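Local coordinates for protein multiheme cytochrome cf (Carboxydothermus ferrireducens DSM 11255, PDB 6QVM) that carries eleven c-type hemes and probably passes electrons through the S-layer to insoluble extracellular Fe(III), at residues Ser71-Val82 with His361-Lys369; Phe238-Val247 with Thr345-Ala353. All blocks are in the same frame, centred on the assembly; numbering follows the deposited sequence.

Both contacts serve bis-histidine heme sites in the multiheme core of this single chain. The segments come in the order 71-82, 238-247, 345-353, 361-369, so contact 2 is nested inside the loop closed by contact 1. Their centres lie about 24 Å apart and their nearest atoms about 7 Å apart. The two later segments are close neighbours in sequence, bearing the consecutive helices 352-355 and 359-362, whereas their partners come from widely separated earlier parts of the chain. His361 in contact 1 and His243 in contact 2 each bind the iron of a different heme c, consistent with packing that holds axial ligands of two of the hemes in an electron-transfer array.

Contact 1 (Ser71-Val82 with His361-Lys369); sequences STAQIPLTERGV and HAATGDPTK. With HEC (heme c), chain G.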
loop_
_atom_site.group_PDB
_atom_site.type_symbol
_atom_site.label_atom_id
_atom_site.label_comp_id
_atom_site.label_asym_id
_atom_site.label_seq_id
_atom_site.Cartn_x
_atom_site.Cartn_y
_atom_site.Cartn_z
ATOM N N SER A 71 -6.409 -23.209 -0.947
ATOM C CA SER A 71 -5.463 -22.116 -1.102
ATOM C C SER A 71 -4.415 -22.487 -2.138
ATOM O O SER A 71 -4.093 -23.665 -2.317
ATOM C CB SER A 71 -4.792 -21.797 0.238
ATOM O OG SER A 71 -3.633 -21.000 0.064
ATOM N N THR A 72 -3.883 -21.465 -2.808
ATOM C CA THR A 72 -2.757 -21.653 -3.711
ATOM C C THR A 72 -1.448 -21.871 -2.967
ATOM O O THR A 72 -0.421 -22.101 -3.611
ATOM C CB THR A 72 -2.618 -20.467 -4.668
ATOM O OG1 THR A 72 -2.743 -19.242 -3.934
ATOM C CG2 THR A 72 -3.683 -20.529 -5.753
ATOM N N ALA A 73 -1.461 -21.812 -1.636
ATOM C CA ALA A 73 -0.312 -22.286 -0.874
ATOM C C ALA A 73 -0.201 -23.800 -0.947
ATOM O O ALA A 73 0.906 -24.347 -0.908
ATOM C CB ALA A 73 -0.415 -21.822 0.577
ATOM N N GLN A 74 -1.338 -24.489 -1.054
ATOM C CA GLN A 74 -1.330 -25.933 -1.267
ATOM C C GLN A 74 -1.067 -26.259 -2.731
ATOM O O GLN A 74 -0.255 -27.134 -3.048
ATOM C CB GLN A 74 -2.661 -26.546 -0.825
ATOM C CG GLN A 74 -3.095 -26.200 0.593
ATOM C CD GLN A 74 -4.552 -26.553 0.836
ATOM O OE1 GLN A 74 -5.462 -25.853 0.387
ATOM N NE2 GLN A 74 -4.782 -27.664 1.521
ATOM N N ILE A 75 -1.767 -25.578 -3.632
ATOM C CA ILE A 75 -1.667 -25.845 -5.063
ATOM C C ILE A 75 -1.203 -24.582 -5.783
ATOM O O ILE A 75 -2.024 -23.855 -6.363
ATOM C CB ILE A 75 -3.002 -26.365 -5.622
ATOM C CG1 ILE A 75 -4.181 -25.568 -5.052
ATOM C CG2 ILE A 75 -3.161 -27.835 -5.292
ATOM C CD1 ILE A 75 -5.485 -25.825 -5.779
ATOM N N PRO A 76 0.094 -24.278 -5.774
ATOM C CA PRO A 76 0.571 -23.073 -6.460
ATOM C C PRO A 76 0.370 -23.177 -7.965
ATOM O O PRO A 76 0.227 -24.263 -8.533
ATOM C CB PRO A 76 2.064 -23.014 -6.098
ATOM C CG PRO A 76 2.231 -23.987 -4.946
ATOM C CD PRO A 76 1.201 -25.049 -5.189
ATOM N N LEU A 77 0.380 -22.018 -8.618
ATOM C CA LEU A 77 0.063 -21.960 -10.035
ATOM C C LEU A 77 1.230 -22.449 -10.881
ATOM O O LEU A 77 2.398 -22.228 -10.552
ATOM C CB LEU A 77 -0.308 -20.535 -10.439
ATOM C CG LEU A 77 -1.496 -19.908 -9.711
ATOM C CD1 LEU A 77 -1.639 -18.442 -10.087
ATOM C CD2 LEU A 77 -2.776 -20.665 -10.025
ATOM N N THR A 78 0.899 -23.128 -11.976
ATOM C CA THR A 78 1.865 -23.406 -13.023
ATOM C C THR A 78 2.089 -22.145 -13.859
ATOM O O THR A 78 1.465 -21.105 -13.636
ATOM C CB THR A 78 1.381 -24.554 -13.910
ATOM O OG1 THR A 78 0.168 -24.173 -14.577
ATOM C CG2 THR A 78 1.120 -25.803 -13.075
ATOM N N GLU A 79 2.994 -22.238 -14.838
ATOM C CA GLU A 79 3.173 -21.127 -15.766
ATOM C C GLU A 79 1.857 -20.799 -16.458
ATOM O O GLU A 79 1.492 -19.629 -16.621
ATOM C CB GLU A 79 4.243 -21.460 -16.802
ATOM C CG GLU A 79 4.413 -20.381 -17.862
ATOM C CD GLU A 79 5.499 -20.718 -18.874
ATOM O OE1 GLU A 79 5.742 -21.923 -19.141
ATOM O OE2 GLU A 79 6.117 -19.766 -19.399
ATOM N N ARG A 80 1.129 -21.838 -16.871
ATOM C CA ARG A 80 -0.153 -21.632 -17.538
ATOM C C ARG A 80 -1.149 -20.940 -16.617
ATOM O O ARG A 80 -1.940 -20.100 -17.065
ATOM C CB ARG A 80 -0.709 -22.966 -18.041
ATOM C CG ARG A 80 0.095 -23.566 -19.178
ATOM C CD ARG A 80 -0.110 -22.774 -20.462
ATOM N NE ARG A 80 1.011 -22.905 -21.386
ATOM C CZ ARG A 80 1.124 -22.207 -22.509
ATOM N NH1 ARG A 80 0.179 -21.340 -22.839
ATOM N NH2 ARG A 80 2.181 -22.363 -23.293
ATOM N N GLY A 81 -1.133 -21.287 -15.328
ATOM C CA GLY A 81 -2.019 -20.614 -14.385
ATOM C C GLY A 81 -1.658 -19.152 -14.197
ATOM O O GLY A 81 -2.532 -18.279 -14.149
ATOM N N VAL A 82 -0.357 -18.868 -14.089
ATOM C CA VAL A 82 0.119 -17.491 -14.011
ATOM C C VAL A 82 -0.338 -16.696 -15.230
ATOM O O VAL A 82 -0.959 -15.632 -15.102
ATOM C CB VAL A 82 1.651 -17.463 -13.871
ATOM C CG1 VAL A 82 2.168 -16.063 -14.106
ATOM C CG2 VAL A 82 2.074 -17.974 -12.505
ATOM N N HIS A 361 6.628 -15.084 -5.196
ATOM C CA HIS A 361 5.172 -15.026 -5.118
ATOM C C HIS A 361 4.559 -14.766 -6.490
ATOM O O HIS A 361 3.573 -15.405 -6.876
ATOM C CB HIS A 361 4.736 -13.942 -4.135
ATOM C CG HIS A 361 3.288 -13.595 -4.241
ATOM N ND1 HIS A 361 2.290 -14.437 -3.804
ATOM C CD2 HIS A 361 2.667 -12.509 -4.759
ATOM C CE1 HIS A 361 1.114 -13.874 -4.024
ATOM N NE2 HIS A 361 1.315 -12.708 -4.614
ATOM N N ALA A 362 5.143 -13.835 -7.248
ATOM C CA ALA A 362 4.592 -13.469 -8.548
ATOM C C ALA A 362 4.667 -14.607 -9.559
ATOM O O ALA A 362 3.916 -14.596 -10.541
ATOM C CB ALA A 362 5.319 -12.240 -9.097
ATOM N N ALA A 363 5.553 -15.577 -9.346
ATOM C CA ALA A 363 5.680 -16.706 -10.256
ATOM C C ALA A 363 4.818 -17.895 -9.856
ATOM O O ALA A 363 4.747 -18.871 -10.611
ATOM C CB ALA A 363 7.145 -17.149 -10.354
ATOM N N THR A 364 4.167 -17.841 -8.692
ATOM C CA THR A 364 3.379 -18.968 -8.200
ATOM C C THR A 364 2.005 -18.591 -7.669
ATOM O O THR A 364 1.153 -19.479 -7.567
ATOM C CB THR A 364 4.133 -19.711 -7.088
ATOM O OG1 THR A 364 4.265 -18.845 -5.955
ATOM C CG2 THR A 364 5.511 -20.147 -7.557
ATOM N N GLY A 365 1.747 -17.330 -7.329
ATOM C CA GLY A 365 0.509 -16.994 -6.643
ATOM C C GLY A 365 0.413 -17.582 -5.254
ATOM O O GLY A 365 -0.694 -17.769 -4.736
ATOM N N ASP A 366 1.553 -17.884 -4.634
ATOM C CA ASP A 366 1.580 -18.533 -3.333
ATOM C C ASP A 366 1.546 -17.463 -2.247
ATOM O O ASP A 366 2.520 -16.709 -2.105
ATOM C CB ASP A 366 2.828 -19.402 -3.202
ATOM C CG ASP A 366 2.859 -20.223 -1.922
ATOM O OD1 ASP A 366 2.023 -19.985 -1.018
ATOM O OD2 ASP A 366 3.735 -21.113 -1.826
ATOM N N PRO A 367 0.471 -17.362 -1.462
ATOM C CA PRO A 367 0.394 -16.292 -0.455
ATOM C C PRO A 367 1.410 -16.423 0.667
ATOM O O PRO A 367 1.637 -15.443 1.389
ATOM C CB PRO A 367 -1.040 -16.412 0.077
ATOM C CG PRO A 367 -1.437 -17.817 -0.202
ATOM C CD PRO A 367 -0.732 -18.210 -1.470
ATOM N N THR A 368 2.009 -17.599 0.858
ATOM C CA THR A 368 3.038 -17.743 1.878
ATOM C C THR A 368 4.369 -17.156 1.453
ATOM O O THR A 368 5.319 -17.210 2.241
ATOM C CB THR A 368 3.238 -19.215 2.247
ATOM O OG1 THR A 368 3.792 -19.915 1.125
ATOM C CG2 THR A 368 1.918 -19.854 2.663
ATOM N N LYS A 369 4.471 -16.613 0.238
ATOM C CA LYS A 369 5.711 -16.041 -0.270
ATOM C C LYS A 369 5.641 -14.525 -0.401
ATOM O O LYS A 369 6.498 -13.925 -1.064
ATOM C CB LYS A 369 6.065 -16.674 -1.616
ATOM C CG LYS A 369 6.215 -18.193 -1.569
ATOM C CD LYS A 369 7.201 -18.602 -0.486
ATOM C CE LYS A 369 7.614 -20.057 -0.626
ATOM N NZ LYS A 369 6.443 -20.968 -0.599
HETATM FE FE HEC G . -0.201 -11.691 -5.252
HETATM C CHA HEC G . -2.067 -13.072 -2.717
HETATM C CHB HEC G . 0.675 -9.090 -3.177
HETATM C CHC HEC G . 1.921 -10.461 -7.662
HETATM C CHD HEC G . -1.499 -13.888 -7.548
HETATM N NA HEC G . -0.632 -11.160 -3.328
HETATM C C1A HEC G . -1.404 -11.891 -2.443
HETATM C C2A HEC G . -1.415 -11.186 -1.176
HETATM C C3A HEC G . -0.662 -10.087 -1.303
HETATM C C4A HEC G . -0.159 -10.050 -2.658
HETATM C CMA HEC G . -0.388 -9.042 -0.201
HETATM C CAA HEC G . -2.153 -11.651 0.096
HETATM C CBA HEC G . -1.218 -12.604 0.841
HETATM C CGA HEC G . -1.879 -13.117 2.096
HETATM O O1A HEC G . -3.067 -13.543 2.038
HETATM O O2A HEC G . -1.201 -13.100 3.159
HETATM N NB HEC G . 1.028 -10.040 -5.419
HETATM C C1B HEC G . 1.359 -9.197 -4.373
HETATM C C2B HEC G . 2.549 -8.453 -4.756
HETATM C C3B HEC G . 2.884 -8.824 -6.008
HETATM C C4B HEC G . 1.934 -9.833 -6.440
HETATM C CMB HEC G . 3.230 -7.382 -3.873
HETATM C CAB HEC G . 4.071 -8.312 -6.858
HETATM C CBB HEC G . 5.408 -8.804 -6.260
HETATM N NC HEC G . 0.124 -12.077 -7.230
HETATM C C1C HEC G . 1.054 -11.457 -8.041
HETATM C C2C HEC G . 1.091 -12.129 -9.325
HETATM C C3C HEC G . 0.091 -13.036 -9.331
HETATM C C4C HEC G . -0.505 -13.040 -7.999
HETATM C CMC HEC G . 1.941 -11.667 -10.536
HETATM C CAC HEC G . -0.335 -13.952 -10.510
HETATM C CBC HEC G . 0.813 -14.898 -10.903
HETATM N ND HEC G . -1.575 -13.228 -5.142
HETATM C C1D HEC G . -1.924 -14.023 -6.235
HETATM C C2D HEC G . -2.850 -15.030 -5.780
HETATM C C3D HEC G . -3.026 -14.790 -4.277
HETATM C C4D HEC G . -2.202 -13.644 -3.967
HETATM C CMD HEC G . -3.499 -16.132 -6.637
HETATM C CAD HEC G . -3.911 -15.613 -3.319
HETATM C CBD HEC G . -5.351 -15.142 -3.464
HETATM C CGD HEC G . -5.438 -13.719 -2.981
HETATM O O1D HEC G . -5.309 -13.502 -1.748
HETATM O O2D HEC G . -5.630 -12.806 -3.825
HETATM O O HOH W 1 3.222 -23.183 -0.188
HETATM O O HOH W 2 4.630 -21.515 -11.499
#
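Thr72 reaches across with its hydroxyl to the backbone of Gly365: OG1 donates to Gly365 O at 2.6 Å, tilted slightly from the carbonyl plane. A chi1 of 46° sets OG1 between the backbone N and carbonyl carbon of Thr72, where it also lies 3.3 Å from Pro367 CD. Next along the chain, Ala73 lies against the carboxylate of Asp366, with CA 3.3 Å from OD1, and its methyl touches CG2 of Thr368. That OD1 closes an Asx turn, taking Thr368 N and Thr368 OG1 from one face above the carboxylate plane, while OD2 forms a salt bridge with Lys369 and accepts from a water that also bonds to Ala73 O. Leu77 N donates nearly straight (168°) to a lone pair of Thr364 O at 2.9 Å, and CB and CG of the leucine pack against the same oxygen. A side chain at Gly365 would run into Leu77 CD1. Behind this seam His361 NE2 binds the heme iron at 1.9 Å, with His233 as the other axial ligand. His361 ND1 donates to Asp366 O at 2.8 Å, the acceptor close to the ring plane. Together with the iron bond, it helps to set the rotation of the imidazole and may make NE2 a slightly stronger donor to iron, so the loop gripped by Thr72 and Leu77 contributes to the second shell of this axial ligand.

Contact 2 (Phe238-Val247 with Thr345-Ala353); sequences FSATWHPNMV and TEPGIGCEA. With HEC (heme c), chain J.
Ile349 and His243 meet through backbone and side chain at once. Ile349 N donates to His243 O at 2.7 Å, approaching from above the carbonyl plane, while the two side chains cross obliquely, with Ile349 CG2 3.9 Å from His243 CG. His243 NE2 binds the heme iron at 1.9 Å, and His387 supplies the other axial ligand. With CG2 anti to the backbone N of Ile349 and CG1 anti to its carbonyl carbon (chi1 -64°), one branch rests by the imidazole and the other runs to the porphyrin rim, where CG1 lies 3.5 Å from heme CBC and CD1 packs on methyl CMD. An alanine in place of Ile349 would probably leave a gap beside the imidazole and strip heme CBC and CMD of their apolar partner. CD1 also touches CB of Met246, whose chain bends at chi2 to bring SD 3.4 Å from the propionate carbon CGD.

Around this first shell, Phe238 points CZ at Ile349 O, 3.5 Å away at the ring edge, and Cys351 SG sits obliquely to the same ring, 4.8 Å from its centroid. Cys351 opens a CXXCH motif and is covalently linked to a further heme c. On the other flank Val247 and Pro347 cross at about a right angle, and a side chain on Gly348 would strike Pro244 O. Farther out, Asn245 ND2 bonds to Ser239 O and Thr241 O, bracing the histidine loop, while Thr320 OG1 bonds to Gly348 O and Gly350 N. The contact thus couples the axial ligand of one heme to the thioether anchor of another through mostly apolar packing, with a single backbone hydrogen bond between the two segments.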
loop_
_atom_site.group_PDB
_atom_site.type_symbol
_atom_site.label_atom_id
_atom_site.label_comp_id
_atom_site.label_asym_id
_atom_site.label_seq_id
_atom_site.Cartn_x
_atom_site.Cartn_y
_atom_site.Cartn_z
ATOM N N PHE A 238 -2.945 2.620 -7.854
ATOM C CA PHE A 238 -1.721 2.782 -7.074
ATOM C C PHE A 238 -0.671 3.563 -7.856
ATOM O O PHE A 238 0.116 4.324 -7.277
ATOM C CB PHE A 238 -1.165 1.424 -6.657
ATOM C CG PHE A 238 0.196 1.496 -6.052
ATOM C CD1 PHE A 238 0.355 1.821 -4.718
ATOM C CD2 PHE A 238 1.320 1.236 -6.814
ATOM C CE1 PHE A 238 1.614 1.883 -4.151
ATOM C CE2 PHE A 238 2.583 1.294 -6.257
ATOM C CZ PHE A 238 2.733 1.621 -4.922
ATOM N N SER A 239 -0.652 3.397 -9.179
ATOM C CA SER A 239 0.347 4.060 -10.006
ATOM C C SER A 239 0.225 5.578 -9.986
ATOM O O SER A 239 1.117 6.264 -10.502
ATOM C CB SER A 239 0.256 3.551 -11.450
ATOM O OG SER A 239 0.579 2.172 -11.509
ATOM N N ALA A 240 -0.851 6.116 -9.413
ATOM C CA ALA A 240 -1.045 7.555 -9.326
ATOM C C ALA A 240 -0.730 8.119 -7.947
ATOM O O ALA A 240 -0.664 9.344 -7.801
ATOM C CB ALA A 240 -2.485 7.927 -9.710
ATOM N N THR A 241 -0.550 7.269 -6.937
ATOM C CA THR A 241 -0.067 7.754 -5.655
ATOM C C THR A 241 1.393 8.187 -5.784
ATOM O O THR A 241 2.094 7.828 -6.734
ATOM C CB THR A 241 -0.221 6.690 -4.565
ATOM O OG1 THR A 241 0.621 5.568 -4.856
ATOM C CG2 THR A 241 -1.671 6.216 -4.477
ATOM N N TRP A 242 1.848 8.984 -4.817
ATOM C CA TRP A 242 3.172 9.586 -4.932
ATOM C C TRP A 242 4.286 8.584 -4.655
ATOM O O TRP A 242 5.398 8.746 -5.171
ATOM C CB TRP A 242 3.273 10.796 -4.004
ATOM C CG TRP A 242 2.551 11.976 -4.575
ATOM C CD1 TRP A 242 1.331 12.465 -4.194
ATOM C CD2 TRP A 242 2.993 12.798 -5.663
ATOM N NE1 TRP A 242 0.996 13.548 -4.972
ATOM C CE2 TRP A 242 1.997 13.770 -5.883
ATOM C CE3 TRP A 242 4.141 12.813 -6.467
ATOM C CZ2 TRP A 242 2.111 14.742 -6.873
ATOM C CZ3 TRP A 242 4.250 13.776 -7.453
ATOM C CH2 TRP A 242 3.241 14.727 -7.649
ATOM N N HIS A 243 4.005 7.546 -3.864
ATOM C CA HIS A 243 4.991 6.535 -3.486
ATOM C C HIS A 243 5.741 5.992 -4.704
ATOM O O HIS A 243 6.971 6.119 -4.760
ATOM C CB HIS A 243 4.328 5.389 -2.709
ATOM C CG HIS A 243 4.244 5.621 -1.235
ATOM N ND1 HIS A 243 3.161 5.220 -0.482
ATOM C CD2 HIS A 243 5.104 6.211 -0.374
ATOM C CE1 HIS A 243 3.361 5.550 0.781
ATOM N NE2 HIS A 243 4.534 6.152 0.874
ATOM N N PRO A 244 5.068 5.414 -5.709
ATOM C CA PRO A 244 5.821 4.855 -6.842
ATOM C C PRO A 244 6.406 5.903 -7.775
ATOM O O PRO A 244 7.182 5.538 -8.667
ATOM C CB PRO A 244 4.777 3.998 -7.563
ATOM C CG PRO A 244 3.505 4.708 -7.307
ATOM C CD PRO A 244 3.614 5.240 -5.902
ATOM N N ASN A 245 6.081 7.183 -7.592
ATOM C CA ASN A 245 6.544 8.247 -8.474
ATOM C C ASN A 245 7.650 9.103 -7.864
ATOM O O ASN A 245 7.979 10.156 -8.417
ATOM C CB ASN A 245 5.365 9.137 -8.883
ATOM C CG ASN A 245 4.376 8.421 -9.786
ATOM O OD1 ASN A 245 4.693 8.084 -10.928
ATOM N ND2 ASN A 245 3.171 8.189 -9.282
ATOM N N MET A 246 8.232 8.678 -6.742
ATOM C CA MET A 246 9.196 9.521 -6.038
ATOM C C MET A 246 10.435 9.813 -6.880
ATOM O O MET A 246 11.015 10.903 -6.774
ATOM C CB MET A 246 9.597 8.859 -4.718
ATOM C CG MET A 246 10.650 9.607 -3.913
ATOM S SD MET A 246 10.052 11.164 -3.224
ATOM C CE MET A 246 11.379 11.577 -2.095
ATOM N N VAL A 247 10.845 8.876 -7.732
ATOM C CA VAL A 247 12.104 8.976 -8.465
ATOM C C VAL A 247 11.822 8.785 -9.948
ATOM O O VAL A 247 11.312 7.735 -10.360
ATOM C CB VAL A 247 13.134 7.948 -7.967
ATOM C CG1 VAL A 247 14.413 8.038 -8.769
ATOM C CG2 VAL A 247 13.404 8.147 -6.478
ATOM N N THR A 345 16.308 -1.975 -8.004
ATOM C CA THR A 345 15.758 -2.329 -9.304
ATOM C C THR A 345 14.473 -1.596 -9.656
ATOM O O THR A 345 14.001 -1.739 -10.789
ATOM C CB THR A 345 15.499 -3.842 -9.379
ATOM O OG1 THR A 345 14.639 -4.236 -8.301
ATOM C CG2 THR A 345 16.808 -4.616 -9.296
ATOM N N GLU A 346 13.884 -0.841 -8.730
ATOM C CA GLU A 346 12.678 -0.070 -9.005
ATOM C C GLU A 346 12.842 1.317 -8.401
ATOM O O GLU A 346 12.980 1.441 -7.169
ATOM C CB GLU A 346 11.434 -0.762 -8.452
ATOM C CG GLU A 346 10.130 -0.066 -8.834
ATOM C CD GLU A 346 8.904 -0.776 -8.285
ATOM O OE1 GLU A 346 7.821 -0.151 -8.262
ATOM O OE2 GLU A 346 9.031 -1.954 -7.869
ATOM N N PRO A 347 12.840 2.373 -9.206
ATOM C CA PRO A 347 12.810 3.723 -8.634
ATOM C C PRO A 347 11.445 3.996 -8.028
ATOM O O PRO A 347 10.415 3.625 -8.595
ATOM C CB PRO A 347 13.090 4.628 -9.839
ATOM C CG PRO A 347 12.611 3.836 -11.006
ATOM C CD PRO A 347 12.906 2.395 -10.680
ATOM N N GLY A 348 11.439 4.637 -6.862
ATOM C CA GLY A 348 10.193 4.898 -6.171
ATOM C C GLY A 348 9.833 3.798 -5.200
ATOM O O GLY A 348 10.501 2.765 -5.082
ATOM N N ILE A 349 8.744 4.037 -4.473
ATOM C CA ILE A 349 8.258 3.104 -3.460
ATOM C C ILE A 349 7.197 2.234 -4.126
ATOM O O ILE A 349 6.056 2.657 -4.310
ATOM C CB ILE A 349 7.709 3.832 -2.228
ATOM C CG1 ILE A 349 8.817 4.615 -1.524
ATOM C CG2 ILE A 349 7.048 2.859 -1.270
ATOM C CD1 ILE A 349 9.014 6.015 -2.038
ATOM N N GLY A 350 7.590 1.021 -4.514
ATOM C CA GLY A 350 6.686 0.095 -5.159
ATOM C C GLY A 350 5.969 -0.804 -4.169
ATOM O O GLY A 350 6.130 -0.695 -2.953
ATOM N N CYS A 351 5.168 -1.719 -4.723
ATOM C CA CYS A 351 4.417 -2.656 -3.894
ATOM C C CYS A 351 5.323 -3.384 -2.919
ATOM O O CYS A 351 4.986 -3.548 -1.741
ATOM C CB CYS A 351 3.685 -3.675 -4.767
ATOM S SG CYS A 351 2.924 -3.006 -6.250
ATOM N N GLU A 352 6.486 -3.819 -3.393
ATOM C CA GLU A 352 7.359 -4.662 -2.593
ATOM C C GLU A 352 8.119 -3.894 -1.528
ATOM O O GLU A 352 8.807 -4.521 -0.713
ATOM C CB GLU A 352 8.322 -5.396 -3.520
ATOM C CG GLU A 352 7.606 -6.373 -4.453
ATOM C CD GLU A 352 8.452 -6.788 -5.648
ATOM O OE1 GLU A 352 8.896 -7.962 -5.691
ATOM O OE2 GLU A 352 8.680 -5.929 -6.532
ATOM N N ALA A 353 8.012 -2.563 -1.504
ATOM C CA ALA A 353 8.606 -1.820 -0.401
ATOM C C ALA A 353 7.867 -2.100 0.901
ATOM O O ALA A 353 8.452 -2.007 1.982
ATOM C CB ALA A 353 8.608 -0.324 -0.703
HETATM FE FE HEC J . 5.106 6.773 2.621
HETATM C CHA HEC J . 4.732 9.699 0.924
HETATM C CHB HEC J . 1.969 7.184 4.002
HETATM C CHC HEC J . 5.236 3.576 3.887
HETATM C CHD HEC J . 8.444 6.572 1.749
HETATM N NA HEC J . 3.621 8.163 2.485
HETATM C C1A HEC J . 3.697 9.333 1.758
HETATM C C2A HEC J . 2.505 10.112 2.023
HETATM C C3A HEC J . 1.743 9.420 2.877
HETATM C C4A HEC J . 2.434 8.187 3.187
HETATM C CMA HEC J . 0.382 9.872 3.441
HETATM C CAA HEC J . 2.187 11.498 1.423
HETATM C CBA HEC J . 1.339 11.318 0.169
HETATM C CGA HEC J . 0.916 12.677 -0.323
HETATM O O1A HEC J . 1.736 13.636 -0.262
HETATM O O2A HEC J . -0.249 12.796 -0.783
HETATM N NB HEC J . 3.844 5.604 3.744
HETATM C C1B HEC J . 2.571 5.952 4.159
HETATM C C2B HEC J . 1.975 4.801 4.798
HETATM C C3B HEC J . 2.880 3.800 4.779
HETATM C C4B HEC J . 4.074 4.289 4.107
HETATM C CMB HEC J . 0.559 4.811 5.420
HETATM C CAB HEC J . 2.707 2.371 5.354
HETATM C CBB HEC J . 1.509 1.613 4.728
HETATM N NC HEC J . 6.588 5.372 2.838
HETATM C C1C HEC J . 6.395 4.080 3.310
HETATM C C2C HEC J . 7.633 3.337 3.124
HETATM C C3C HEC J . 8.509 4.139 2.472
HETATM C C4C HEC J . 7.873 5.448 2.322
HETATM C CMC HEC J . 7.819 1.837 3.465
HETATM C CAC HEC J . 9.976 3.823 2.047
HETATM C CBC HEC J . 10.106 2.613 1.089
HETATM N ND HEC J . 6.388 7.949 1.514
HETATM C C1D HEC J . 7.737 7.667 1.284
HETATM C C2D HEC J . 8.291 8.731 0.481
HETATM C C3D HEC J . 7.131 9.699 0.228
HETATM C C4D HEC J . 5.990 9.135 0.903
HETATM C CMD HEC J . 9.740 8.872 -0.023
HETATM C CAD HEC J . 7.163 10.994 -0.600
HETATM C CBD HEC J . 6.628 10.599 -1.981
HETATM C CGD HEC J . 6.747 11.720 -2.981
HETATM O O1D HEC J . 6.806 12.899 -2.542
HETATM O O2D HEC J . 6.774 11.432 -4.209
#